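Local coordinates for phosphotriesterase homology protein (Escherichia coli, PDB 1BF6) that hydrolyses phosphorylated glyceryl acetates, as well as aromatic acetates and propionates, using two zinc ions bound per subunit, at residues A10-H15 against Y255-L260; M39-T44 against H248-G253; D208-G211 against P217-K220; G232-V237 against Q275-V280. All coordinates share one frame; numbering follows the deposited sequence.

Contact 1. Residues A10-H15 against Y255-L260. With ZN (zinc ion), chain C.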
loop_
_atom_site.group_PDB
_atom_site.type_symbol
_atom_site.label_atom_id
_atom_site.label_comp_id
_atom_site.label_asym_id
_atom_site.label_seq_id
_atom_site.Cartn_x
_atom_site.Cartn_y
_atom_site.Cartn_z
ATOM N N ALA A 10 -4.089 -2.685 -3.929
ATOM C CA ALA A 10 -3.959 -1.557 -3.000
ATOM C C ALA A 10 -2.591 -1.212 -2.417
ATOM O O ALA A 10 -2.432 -0.137 -1.836
ATOM C CB ALA A 10 -4.967 -1.729 -1.862
ATOM N N HIS A 11 -1.608 -2.096 -2.576
ATOM C CA HIS A 11 -0.281 -1.854 -1.995
ATOM C C HIS A 11 0.795 -2.668 -2.691
ATOM O O HIS A 11 1.004 -3.835 -2.364
ATOM C CB HIS A 11 -0.297 -2.229 -0.517
ATOM C CG HIS A 11 0.949 -1.838 0.218
ATOM N ND1 HIS A 11 0.974 -0.921 1.251
ATOM C CD2 HIS A 11 2.236 -2.239 0.044
ATOM C CE1 HIS A 11 2.233 -0.792 1.671
ATOM N NE2 HIS A 11 3.030 -1.568 0.970
ATOM N N GLU A 12 1.502 -2.028 -3.610
ATOM C CA GLU A 12 2.552 -2.686 -4.369
ATOM C C GLU A 12 3.753 -1.786 -4.604
ATOM O O GLU A 12 3.712 -0.574 -4.364
ATOM C CB GLU A 12 2.019 -3.093 -5.749
ATOM C CG GLU A 12 0.854 -4.067 -5.730
ATOM C CD GLU A 12 1.183 -5.366 -5.036
ATOM O OE1 GLU A 12 2.370 -5.760 -4.991
ATOM O OE2 GLU A 12 0.247 -6.006 -4.527
ATOM N N HIS A 13 4.828 -2.402 -5.081
ATOM C CA HIS A 13 6.032 -1.687 -5.447
ATOM C C HIS A 13 6.385 -2.154 -6.837
ATOM O O HIS A 13 6.400 -3.358 -7.083
ATOM C CB HIS A 13 7.184 -2.019 -4.503
ATOM C CG HIS A 13 6.951 -1.554 -3.109
ATOM N ND1 HIS A 13 7.148 -0.256 -2.691
ATOM C CD2 HIS A 13 6.434 -2.212 -2.045
ATOM C CE1 HIS A 13 6.743 -0.166 -1.428
ATOM N NE2 HIS A 13 6.305 -1.329 -1.000
ATOM N N LEU A 14 6.564 -1.210 -7.757
ATOM C CA LEU A 14 6.963 -1.513 -9.131
ATOM C C LEU A 14 8.446 -1.184 -9.278
ATOM O O LEU A 14 9.169 -1.820 -10.052
ATOM C CB LEU A 14 6.132 -0.713 -10.127
ATOM C CG LEU A 14 4.641 -1.049 -10.038
ATOM C CD1 LEU A 14 3.904 -0.322 -11.144
ATOM C CD2 LEU A 14 4.448 -2.553 -10.160
ATOM N N HIS A 15 8.879 -0.142 -8.569
ATOM C CA HIS A 15 10.271 0.244 -8.574
ATOM C C HIS A 15 10.634 0.748 -7.191
ATOM O O HIS A 15 10.245 1.845 -6.784
ATOM C CB HIS A 15 10.596 1.304 -9.623
ATOM C CG HIS A 15 12.047 1.673 -9.654
ATOM N ND1 HIS A 15 12.681 2.281 -8.592
ATOM C CD2 HIS A 15 12.997 1.488 -10.602
ATOM C CE1 HIS A 15 13.959 2.456 -8.883
ATOM N NE2 HIS A 15 14.177 1.983 -10.097
ATOM N N TYR A 255 6.450 -15.926 -7.185
ATOM C CA TYR A 255 5.014 -16.080 -7.379
ATOM C C TYR A 255 4.327 -14.988 -8.197
ATOM O O TYR A 255 3.247 -15.217 -8.744
ATOM C CB TYR A 255 4.325 -16.257 -6.023
ATOM C CG TYR A 255 4.747 -15.243 -4.979
ATOM C CD1 TYR A 255 5.882 -15.455 -4.183
ATOM C CD2 TYR A 255 4.014 -14.071 -4.780
ATOM C CE1 TYR A 255 6.277 -14.519 -3.211
ATOM C CE2 TYR A 255 4.405 -13.131 -3.809
ATOM C CZ TYR A 255 5.533 -13.360 -3.037
ATOM O OH TYR A 255 5.928 -12.419 -2.108
ATOM N N GLY A 256 4.951 -13.812 -8.279
ATOM C CA GLY A 256 4.387 -12.702 -9.040
ATOM C C GLY A 256 3.178 -11.992 -8.429
ATOM O O GLY A 256 2.546 -12.483 -7.469
ATOM N N TYR A 257 2.859 -10.827 -8.995
ATOM C CA TYR A 257 1.721 -10.021 -8.541
ATOM C C TYR A 257 0.388 -10.733 -8.754
ATOM O O TYR A 257 -0.484 -10.694 -7.882
ATOM C CB TYR A 257 1.663 -8.684 -9.285
ATOM C CG TYR A 257 2.885 -7.815 -9.125
ATOM C CD1 TYR A 257 4.010 -8.024 -9.913
ATOM C CD2 TYR A 257 2.909 -6.770 -8.194
ATOM C CE1 TYR A 257 5.125 -7.231 -9.787
ATOM C CE2 TYR A 257 4.028 -5.956 -8.057
ATOM C CZ TYR A 257 5.133 -6.196 -8.861
ATOM O OH TYR A 257 6.254 -5.417 -8.748
ATOM N N ASP A 258 0.240 -11.396 -9.901
ATOM C CA ASP A 258 -1.010 -12.097 -10.208
ATOM C C ASP A 258 -1.299 -13.343 -9.380
ATOM O O ASP A 258 -2.290 -14.021 -9.620
ATOM C CB ASP A 258 -1.147 -12.378 -11.710
ATOM C CG ASP A 258 -0.177 -13.448 -12.224
ATOM O OD1 ASP A 258 0.730 -13.904 -11.491
ATOM O OD2 ASP A 258 -0.334 -13.820 -13.402
ATOM N N TYR A 259 -0.423 -13.656 -8.425
ATOM C CA TYR A 259 -0.631 -14.790 -7.527
ATOM C C TYR A 259 -1.951 -14.547 -6.795
ATOM O O TYR A 259 -2.660 -15.483 -6.436
ATOM C CB TYR A 259 0.510 -14.871 -6.507
ATOM C CG TYR A 259 0.346 -15.922 -5.448
ATOM C CD1 TYR A 259 -0.314 -15.648 -4.246
ATOM C CD2 TYR A 259 0.897 -17.189 -5.619
ATOM C CE1 TYR A 259 -0.414 -16.616 -3.241
ATOM C CE2 TYR A 259 0.808 -18.155 -4.625
ATOM C CZ TYR A 259 0.155 -17.863 -3.445
ATOM O OH TYR A 259 0.080 -18.831 -2.478
ATOM N N LEU A 260 -2.267 -13.272 -6.571
ATOM C CA LEU A 260 -3.500 -12.898 -5.890
ATOM C C LEU A 260 -4.707 -13.468 -6.631
ATOM O O LEU A 260 -5.631 -13.989 -6.011
ATOM C CB LEU A 260 -3.621 -11.364 -5.836
ATOM C CG LEU A 260 -4.872 -10.777 -5.176
ATOM C CD1 LEU A 260 -4.898 -11.113 -3.702
ATOM C CD2 LEU A 260 -4.896 -9.261 -5.373
HETATM ZN ZN ZN C . 5.277 -1.903 0.816
#
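Tyr257 reaches from the turn before helix 259-270 to Glu12, His13 and Leu14, at and just beyond the end of the first barrel strand, 7-12. From CB, its CG is set beside the backbone N (chi1 -59°), and the ring lies alongside Glu12 with OH at His13 O. One flank, CD2 and CE2, passes the carboxylate of Glu12: CD2 of Tyr257 lies 3.4 Å from Glu12 OE1, which comes in at the ring edge with the two planes 70° apart. The carboxylate itself is held by Ser240, Met241 N and Ile243 N. Farther out, CZ of Tyr257 has the methyl CD2 of Leu14 at 3.9 Å. At the tip, Tyr257 OH donates to His13 O over 2.7 Å, meeting it in the carbonyl plane at a C=O...O angle of 152°. The backbone held in this way belongs to a zinc ligand: His13 NE2 binds the ion at 2.2 Å and His11 NE2 at 2.3 Å, with Glu124 and Asp242 completing the site, while His13 ND1 is tied to Thr54. A phenylalanine here would probably leave His13 O without this donor and the backbone beside the zinc ligand less firmly fixed. Around the contact, helix 32-44 packs Ile35 and Met39 on Tyr257 and Met39 on Leu14, and Glu12 pairs through its backbone with Ile51 of strand 47-52.

Contact 2. Residues M39-T44 against H248-G253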
loop_
_atom_site.group_PDB
_atom_site.type_symbol
_atom_site.label_atom_id
_atom_site.label_comp_id
_atom_site.label_asym_id
_atom_site.label_seq_id
_atom_site.Cartn_x
_atom_site.Cartn_y
_atom_site.Cartn_z
ATOM N N MET A 39 2.709 -6.882 -15.250
ATOM C CA MET A 39 1.559 -5.981 -15.359
ATOM C C MET A 39 0.627 -6.482 -16.454
ATOM O O MET A 39 -0.585 -6.401 -16.311
ATOM C CB MET A 39 1.996 -4.527 -15.606
ATOM C CG MET A 39 2.791 -3.900 -14.446
ATOM S SD MET A 39 1.986 -3.906 -12.828
ATOM C CE MET A 39 2.939 -5.194 -11.934
ATOM N N ASN A 40 1.191 -7.032 -17.528
ATOM C CA ASN A 40 0.382 -7.593 -18.610
ATOM C C ASN A 40 -0.409 -8.796 -18.084
ATOM O O ASN A 40 -1.576 -8.978 -18.435
ATOM C CB ASN A 40 1.253 -8.018 -19.796
ATOM C CG ASN A 40 1.795 -6.840 -20.583
ATOM O OD1 ASN A 40 2.815 -6.952 -21.266
ATOM N ND2 ASN A 40 1.105 -5.715 -20.518
ATOM N N ASP A 41 0.217 -9.597 -17.218
ATOM C CA ASP A 41 -0.446 -10.762 -16.621
ATOM C C ASP A 41 -1.608 -10.287 -15.741
ATOM O O ASP A 41 -2.681 -10.892 -15.719
ATOM C CB ASP A 41 0.531 -11.573 -15.754
ATOM C CG ASP A 41 1.663 -12.217 -16.557
ATOM O OD1 ASP A 41 1.685 -12.108 -17.805
ATOM O OD2 ASP A 41 2.546 -12.826 -15.916
ATOM N N LEU A 42 -1.372 -9.214 -14.990
ATOM C CA LEU A 42 -2.408 -8.657 -14.134
ATOM C C LEU A 42 -3.595 -8.182 -14.981
ATOM O O LEU A 42 -4.748 -8.415 -14.620
ATOM C CB LEU A 42 -1.863 -7.479 -13.314
ATOM C CG LEU A 42 -0.980 -7.759 -12.099
ATOM C CD1 LEU A 42 -0.568 -6.417 -11.477
ATOM C CD2 LEU A 42 -1.708 -8.621 -11.084
ATOM N N MET A 43 -3.294 -7.532 -16.101
ATOM C CA MET A 43 -4.307 -6.997 -17.017
ATOM C C MET A 43 -5.243 -8.104 -17.524
ATOM O O MET A 43 -6.452 -7.894 -17.639
ATOM C CB MET A 43 -3.632 -6.304 -18.218
ATOM C CG MET A 43 -2.799 -5.048 -17.907
ATOM S SD MET A 43 -3.799 -3.587 -17.666
ATOM C CE MET A 43 -4.031 -3.055 -19.333
ATOM N N THR A 44 -4.696 -9.290 -17.793
ATOM C CA THR A 44 -5.522 -10.405 -18.289
ATOM C C THR A 44 -6.524 -10.916 -17.238
ATOM O O THR A 44 -7.562 -11.496 -17.580
ATOM C CB THR A 44 -4.642 -11.574 -18.844
ATOM O OG1 THR A 44 -4.241 -12.419 -17.757
ATOM C CG2 THR A 44 -3.378 -11.040 -19.508
ATOM N N HIS A 248 10.569 -12.261 -5.873
ATOM C CA HIS A 248 9.110 -12.386 -5.836
ATOM C C HIS A 248 8.546 -12.498 -7.266
ATOM O O HIS A 248 7.428 -12.976 -7.465
ATOM C CB HIS A 248 8.469 -11.171 -5.137
ATOM C CG HIS A 248 8.768 -11.068 -3.672
ATOM N ND1 HIS A 248 8.711 -9.872 -2.985
ATOM C CD2 HIS A 248 9.081 -12.011 -2.751
ATOM C CE1 HIS A 248 8.968 -10.083 -1.707
ATOM N NE2 HIS A 248 9.196 -11.373 -1.539
ATOM N N LEU A 249 9.311 -12.023 -8.245
ATOM C CA LEU A 249 8.915 -12.044 -9.647
ATOM C C LEU A 249 8.944 -13.468 -10.217
ATOM O O LEU A 249 9.798 -14.268 -9.853
ATOM C CB LEU A 249 9.833 -11.134 -10.462
ATOM C CG LEU A 249 9.953 -9.672 -9.978
ATOM C CD1 LEU A 249 10.804 -8.884 -10.971
ATOM C CD2 LEU A 249 8.576 -9.039 -9.818
ATOM N N LYS A 250 7.984 -13.779 -11.084
ATOM C CA LYS A 250 7.896 -15.114 -11.684
ATOM C C LYS A 250 9.145 -15.494 -12.486
ATOM O O LYS A 250 9.604 -16.632 -12.404
ATOM C CB LYS A 250 6.619 -15.251 -12.537
ATOM C CG LYS A 250 5.329 -15.133 -11.710
ATOM C CD LYS A 250 4.093 -15.677 -12.416
ATOM C CE LYS A 250 3.705 -14.865 -13.630
ATOM N NZ LYS A 250 3.156 -13.533 -13.255
ATOM N N ALA A 251 9.700 -14.542 -13.236
ATOM C CA ALA A 251 10.904 -14.778 -14.038
ATOM C C ALA A 251 12.106 -15.208 -13.183
ATOM O O ALA A 251 13.052 -15.799 -13.701
ATOM C CB ALA A 251 11.257 -13.535 -14.850
ATOM N N ASN A 252 12.065 -14.889 -11.889
ATOM C CA ASN A 252 13.127 -15.250 -10.950
ATOM C C ASN A 252 12.731 -16.407 -10.035
ATOM O O ASN A 252 13.319 -16.597 -8.977
ATOM C CB ASN A 252 13.534 -14.034 -10.111
ATOM C CG ASN A 252 14.157 -12.951 -10.941
ATOM O OD1 ASN A 252 14.946 -13.228 -11.840
ATOM N ND2 ASN A 252 13.788 -11.703 -10.671
ATOM N N GLY A 253 11.720 -17.173 -10.445
ATOM C CA GLY A 253 11.263 -18.306 -9.653
ATOM C C GLY A 253 10.303 -17.958 -8.538
ATOM O O GLY A 253 10.088 -18.757 -7.630
#
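A surface salt bridge between Asp41 and Lys250 links helix 32-44, between the first two strands of the TIM barrel, to the long loop that follows the last barrel strand, 237-239. Lys250 opens a short 3-10 turn, 250-251, and its side chain comes toward the helix from the direction opposite to Asp41. Lys250 bends at both chi3 (-67°) and chi4 (-71°), which brings its NZ round to 2.8 Å from Asp41 OD2. That oxygen accepts through its anti lone pair, on the side away from OD1, and CE of Lys250 lies 3.3 Å from the same Asp41 OD2. The ammonium group does not depend on one partner: Glu38, a turn earlier on the helix, and Asp258 each form a further salt bridge with NZ. Three carboxylates thus gather round one positive charge, which would be expected to offset their mutual repulsion and favour the charged form of the lysine. Both backbones are braced locally. Gly253 N bonds to Lys250 O at 2.9 Å, closing the loop's turn behind the lysine, and Thr44 OG1 donates to Asp41 O at 3.0 Å. Beside the bridge, Leu249 rests on Ile35 and Glu38, and Ala251 and Asn252 lie against Phe34. On its inner side the helix sets Met39 against Val50 of strand 47-52 and Val68 of helix 62-72.

Contact 3. Residues D208-G211 against P217-K220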
loop_
_atom_site.group_PDB
_atom_site.type_symbol
_atom_site.label_atom_id
_atom_site.label_comp_id
_atom_site.label_asym_id
_atom_site.label_seq_id
_atom_site.Cartn_x
_atom_site.Cartn_y
_atom_site.Cartn_z
ATOM N N ASP A 208 -2.561 -7.053 2.733
ATOM C CA ASP A 208 -1.638 -6.829 1.613
ATOM C C ASP A 208 -0.319 -7.606 1.620
ATOM O O ASP A 208 0.605 -7.246 0.881
ATOM C CB ASP A 208 -1.325 -5.330 1.474
ATOM C CG ASP A 208 -0.877 -4.698 2.785
ATOM O OD1 ASP A 208 -0.313 -5.407 3.642
ATOM O OD2 ASP A 208 -1.129 -3.485 2.974
ATOM N N THR A 209 -0.217 -8.624 2.469
ATOM C CA THR A 209 0.993 -9.445 2.522
ATOM C C THR A 209 0.653 -10.879 2.061
ATOM O O THR A 209 1.292 -11.861 2.470
ATOM C CB THR A 209 1.634 -9.452 3.927
ATOM O OG1 THR A 209 0.701 -9.942 4.899
ATOM C CG2 THR A 209 2.089 -8.029 4.327
ATOM N N ILE A 210 -0.372 -10.972 1.216
ATOM C CA ILE A 210 -0.823 -12.249 0.667
ATOM C C ILE A 210 0.344 -12.937 -0.034
ATOM O O ILE A 210 1.034 -12.316 -0.841
ATOM C CB ILE A 210 -1.984 -12.021 -0.323
ATOM C CG1 ILE A 210 -3.258 -11.661 0.453
ATOM C CG2 ILE A 210 -2.209 -13.257 -1.203
ATOM C CD1 ILE A 210 -4.309 -10.941 -0.389
ATOM N N GLY A 211 0.572 -14.208 0.307
ATOM C CA GLY A 211 1.666 -14.959 -0.297
ATOM C C GLY A 211 2.921 -15.025 0.563
ATOM O O GLY A 211 3.801 -15.846 0.308
ATOM N N PRO A 217 0.513 -17.526 7.537
ATOM C CA PRO A 217 -0.126 -18.312 6.472
ATOM C C PRO A 217 -1.396 -17.750 5.815
ATOM O O PRO A 217 -2.279 -17.215 6.493
ATOM C CB PRO A 217 -0.376 -19.658 7.151
ATOM C CG PRO A 217 -0.650 -19.279 8.568
ATOM C CD PRO A 217 0.339 -18.168 8.858
ATOM N N ASP A 218 -1.477 -17.891 4.493
ATOM C CA ASP A 218 -2.641 -17.446 3.711
ATOM C C ASP A 218 -3.936 -18.065 4.245
ATOM O O ASP A 218 -5.006 -17.452 4.156
ATOM C CB ASP A 218 -2.495 -17.802 2.223
ATOM C CG ASP A 218 -1.668 -16.795 1.438
ATOM O OD1 ASP A 218 -1.423 -15.661 1.921
ATOM O OD2 ASP A 218 -1.261 -17.134 0.307
ATOM N N GLU A 219 -3.841 -19.288 4.768
ATOM C CA GLU A 219 -5.003 -19.974 5.329
ATOM C C GLU A 219 -5.599 -19.153 6.476
ATOM O O GLU A 219 -6.820 -19.102 6.656
ATOM C CB GLU A 219 -4.609 -21.365 5.842
ATOM C CG GLU A 219 -5.766 -22.122 6.489
ATOM C CD GLU A 219 -5.363 -23.486 7.051
ATOM O OE1 GLU A 219 -4.156 -23.831 7.005
ATOM O OE2 GLU A 219 -6.261 -24.215 7.546
ATOM N N LYS A 220 -4.728 -18.518 7.256
ATOM C CA LYS A 220 -5.171 -17.691 8.369
ATOM C C LYS A 220 -5.673 -16.327 7.896
ATOM O O LYS A 220 -6.547 -15.746 8.528
ATOM C CB LYS A 220 -4.080 -17.569 9.421
ATOM C CG LYS A 220 -3.827 -18.874 10.143
ATOM C CD LYS A 220 -2.891 -18.710 11.319
ATOM C CE LYS A 220 -2.759 -20.037 12.060
ATOM N NZ LYS A 220 -1.994 -19.909 13.332
#
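Asp218, the first residue of helix 218-230, takes the backbone N-H of Gly211 and so ties together the two ends of a beta-alpha loop of the TIM barrel, the one that leads from strand 204-207 into this helix. Asp218, Gly211 and Ile210 bury most of the surface here. CG of Asp218 stands beside its own backbone N (chi1 -83°), which turns the carboxylate back toward the loop. Asp218 OD1 then accepts from Gly211 N at 2.9 Å on the syn lone pair, with a nearly straight N-H...O angle of 166°. The same oxygen forms a salt bridge with Arg221, which in turn bonds to Thr209 OG1, so one arginine braces both segments. Replacing Asp218 with an alanine would probably leave the Gly211 N-H without its acceptor and Arg221 without this negative mate. Gly211 has phi 99°, where a CB would press on the carbonyl O of Ile210, so the backbone itself calls for glycine. Pro217 holds the N-cap position, and its carbonyl O receives Lys220 N at 2.9 Å as the helix starts. Tyr259 and Phe264 of helix 259-270 touch Asp218, and Leu260 and Phe264 lie against Ile210. Ile210 and Asp218 meet at about a right angle, the methyl CG2 of Ile210 lying 4.0 Å from OD1 of Asp218.

Contact 4. Residues G232-V237 against Q275-V280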
loop_
_atom_site.group_PDB
_atom_site.type_symbol
_atom_site.label_atom_id
_atom_site.label_comp_id
_atom_site.label_asym_id
_atom_site.label_seq_id
_atom_site.Cartn_x
_atom_site.Cartn_y
_atom_site.Cartn_z
ATOM N N GLY A 232 -20.369 -8.529 7.941
ATOM C CA GLY A 232 -20.753 -7.549 6.938
ATOM C C GLY A 232 -19.797 -6.373 6.827
ATOM O O GLY A 232 -20.211 -5.266 6.462
ATOM N N LEU A 233 -18.510 -6.642 7.059
ATOM C CA LEU A 233 -17.466 -5.608 7.038
ATOM C C LEU A 233 -16.559 -5.561 5.793
ATOM O O LEU A 233 -15.579 -4.810 5.766
ATOM C CB LEU A 233 -16.611 -5.721 8.319
ATOM C CG LEU A 233 -17.370 -5.707 9.656
ATOM C CD1 LEU A 233 -16.456 -6.034 10.806
ATOM C CD2 LEU A 233 -18.060 -4.368 9.877
ATOM N N LEU A 234 -16.890 -6.323 4.751
ATOM C CA LEU A 234 -16.067 -6.333 3.539
ATOM C C LEU A 234 -15.910 -4.997 2.826
ATOM O O LEU A 234 -14.962 -4.817 2.059
ATOM C CB LEU A 234 -16.548 -7.389 2.536
ATOM C CG LEU A 234 -16.453 -8.869 2.927
ATOM C CD1 LEU A 234 -16.858 -9.709 1.714
ATOM C CD2 LEU A 234 -15.042 -9.232 3.349
ATOM N N ASN A 235 -16.820 -4.054 3.061
ATOM C CA ASN A 235 -16.701 -2.749 2.405
ATOM C C ASN A 235 -15.566 -1.880 2.987
ATOM O O ASN A 235 -15.389 -0.736 2.566
ATOM C CB ASN A 235 -18.035 -1.980 2.423
ATOM C CG ASN A 235 -18.511 -1.644 3.832
ATOM O OD1 ASN A 235 -18.061 -2.227 4.831
ATOM N ND2 ASN A 235 -19.457 -0.709 3.914
ATOM N N ARG A 236 -14.807 -2.423 3.939
ATOM C CA ARG A 236 -13.684 -1.690 4.541
ATOM C C ARG A 236 -12.344 -2.414 4.367
ATOM O O ARG A 236 -11.319 -1.961 4.881
ATOM C CB ARG A 236 -13.936 -1.422 6.032
ATOM C CG ARG A 236 -14.951 -0.319 6.303
ATOM C CD ARG A 236 -14.543 0.978 5.624
ATOM N NE ARG A 236 -15.535 2.025 5.855
ATOM C CZ ARG A 236 -16.519 2.343 5.015
ATOM N NH1 ARG A 236 -16.663 1.709 3.856
ATOM N NH2 ARG A 236 -17.413 3.258 5.370
ATOM N N VAL A 237 -12.357 -3.504 3.594
ATOM C CA VAL A 237 -11.168 -4.326 3.355
ATOM C C VAL A 237 -10.635 -4.244 1.929
ATOM O O VAL A 237 -11.401 -4.318 0.960
ATOM C CB VAL A 237 -11.458 -5.826 3.673
ATOM C CG1 VAL A 237 -10.219 -6.682 3.417
ATOM C CG2 VAL A 237 -11.901 -5.989 5.096
ATOM N N GLN A 275 -18.256 -14.226 -5.938
ATOM C CA GLN A 275 -17.455 -13.338 -6.766
ATOM C C GLN A 275 -17.794 -11.868 -6.460
ATOM O O GLN A 275 -16.948 -10.988 -6.642
ATOM C CB GLN A 275 -17.653 -13.641 -8.247
ATOM C CG GLN A 275 -16.705 -12.900 -9.179
ATOM C CD GLN A 275 -15.237 -13.157 -8.872
ATOM O OE1 GLN A 275 -14.797 -14.294 -8.776
ATOM N NE2 GLN A 275 -14.476 -12.088 -8.715
ATOM N N ALA A 276 -19.022 -11.624 -6.002
ATOM C CA ALA A 276 -19.470 -10.278 -5.639
ATOM C C ALA A 276 -18.689 -9.835 -4.401
ATOM O O ALA A 276 -18.286 -8.681 -4.316
ATOM C CB ALA A 276 -20.964 -10.276 -5.341
ATOM N N ASP A 277 -18.525 -10.744 -3.435
ATOM C CA ASP A 277 -17.757 -10.471 -2.206
ATOM C C ASP A 277 -16.333 -10.062 -2.619
ATOM O O ASP A 277 -15.767 -9.099 -2.096
ATOM C CB ASP A 277 -17.628 -11.723 -1.318
ATOM C CG ASP A 277 -18.922 -12.119 -0.619
ATOM O OD1 ASP A 277 -19.764 -11.251 -0.305
ATOM O OD2 ASP A 277 -19.078 -13.335 -0.358
ATOM N N VAL A 278 -15.755 -10.822 -3.546
ATOM C CA VAL A 278 -14.411 -10.550 -4.045
ATOM C C VAL A 278 -14.350 -9.169 -4.708
ATOM O O VAL A 278 -13.450 -8.377 -4.428
ATOM C CB VAL A 278 -13.968 -11.634 -5.083
ATOM C CG1 VAL A 278 -12.645 -11.238 -5.760
ATOM C CG2 VAL A 278 -13.852 -13.003 -4.413
ATOM N N ASP A 279 -15.336 -8.871 -5.556
ATOM C CA ASP A 279 -15.371 -7.596 -6.277
ATOM C C ASP A 279 -15.528 -6.374 -5.367
ATOM O O ASP A 279 -15.101 -5.283 -5.723
ATOM C CB ASP A 279 -16.428 -7.619 -7.401
ATOM C CG ASP A 279 -16.052 -8.576 -8.549
ATOM O OD1 ASP A 279 -14.942 -9.154 -8.520
ATOM O OD2 ASP A 279 -16.858 -8.738 -9.494
ATOM N N VAL A 280 -16.116 -6.566 -4.191
ATOM C CA VAL A 280 -16.260 -5.464 -3.242
ATOM C C VAL A 280 -14.844 -5.038 -2.809
ATOM O O VAL A 280 -14.499 -3.849 -2.851
ATOM C CB VAL A 280 -17.087 -5.875 -2.004
ATOM C CG1 VAL A 280 -16.929 -4.854 -0.882
ATOM C CG2 VAL A 280 -18.555 -5.975 -2.375
#
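Above the plane of the Asp277 carboxylate, offset toward its CB and OD1 side, lies the methyl CD1 of Leu234, 3.9 Å from Asp277 CG, while Asp277 OD2 is engaged by Arg229 in a salt bridge. Two other flat groups bond within their own segments. The guanidinium of Arg236 has Asn235 O in its plane, 3.0 Å from NH1, although that donor stands 57° out of the carbonyl plane. The amide of Gln275 likewise holds Asp279 OD1 in its plane, 3.0 Å from NE2, but the carboxylate is met from above, 42° out of plane; this oxygen also accepts from Tyr7, and Asp279 belongs to a beta-D-glucose binding site. Across the contact, methyl groups do the touching, partly against polar atoms. Leu234 CD1 reaches Asp277 CB at 3.7 Å, crossing that side chain at a slant. Val280 places CG1 anti to its backbone N (chi1 165°), which puts the methyl 3.5 Å from Leu234 O and 3.9 Å from the CA of Asn235. Segment 232-237 follows a Schellman motif in which Gly232, as the C-prime residue, ends helix 218-230; a short 3-10 turn around Asn235 then leads into strand 237-239, and helix 275-289 packs against that turn. Asn285 of this helix donates to the carbonyls of Leu234 and Val237. No hydrogen bond joins the two segments themselves, so their fit rests on van der Waals contact, while Arg229 and Asn285, outside the two segments, supply directional bonds.

Overall arrangement
Contacts 1 and 2 are neighbours, their centres about 8 Å apart: Asp258 OD1 meets Lys250 NZ at 3.0 Å, and Gly256 N approaches His248 O at 2.7 Å, probably as a hydrogen bond. The loop after the last barrel strand thus serves both. The centres of contacts 3 and 1 are about 13 Å apart, with Leu260 CD1 touching Ile210 CD1 at 3.4 Å. Contact 1 holds two zinc ligands, whereas the Ile210 side chain of contact 3 is about 13 Å from a zinc ion. Contact 4 touches none of the others; its centre is about 17 Å from contact 3's and about 25 Å from contact 2's, and it holds Asp279 of the glucose site.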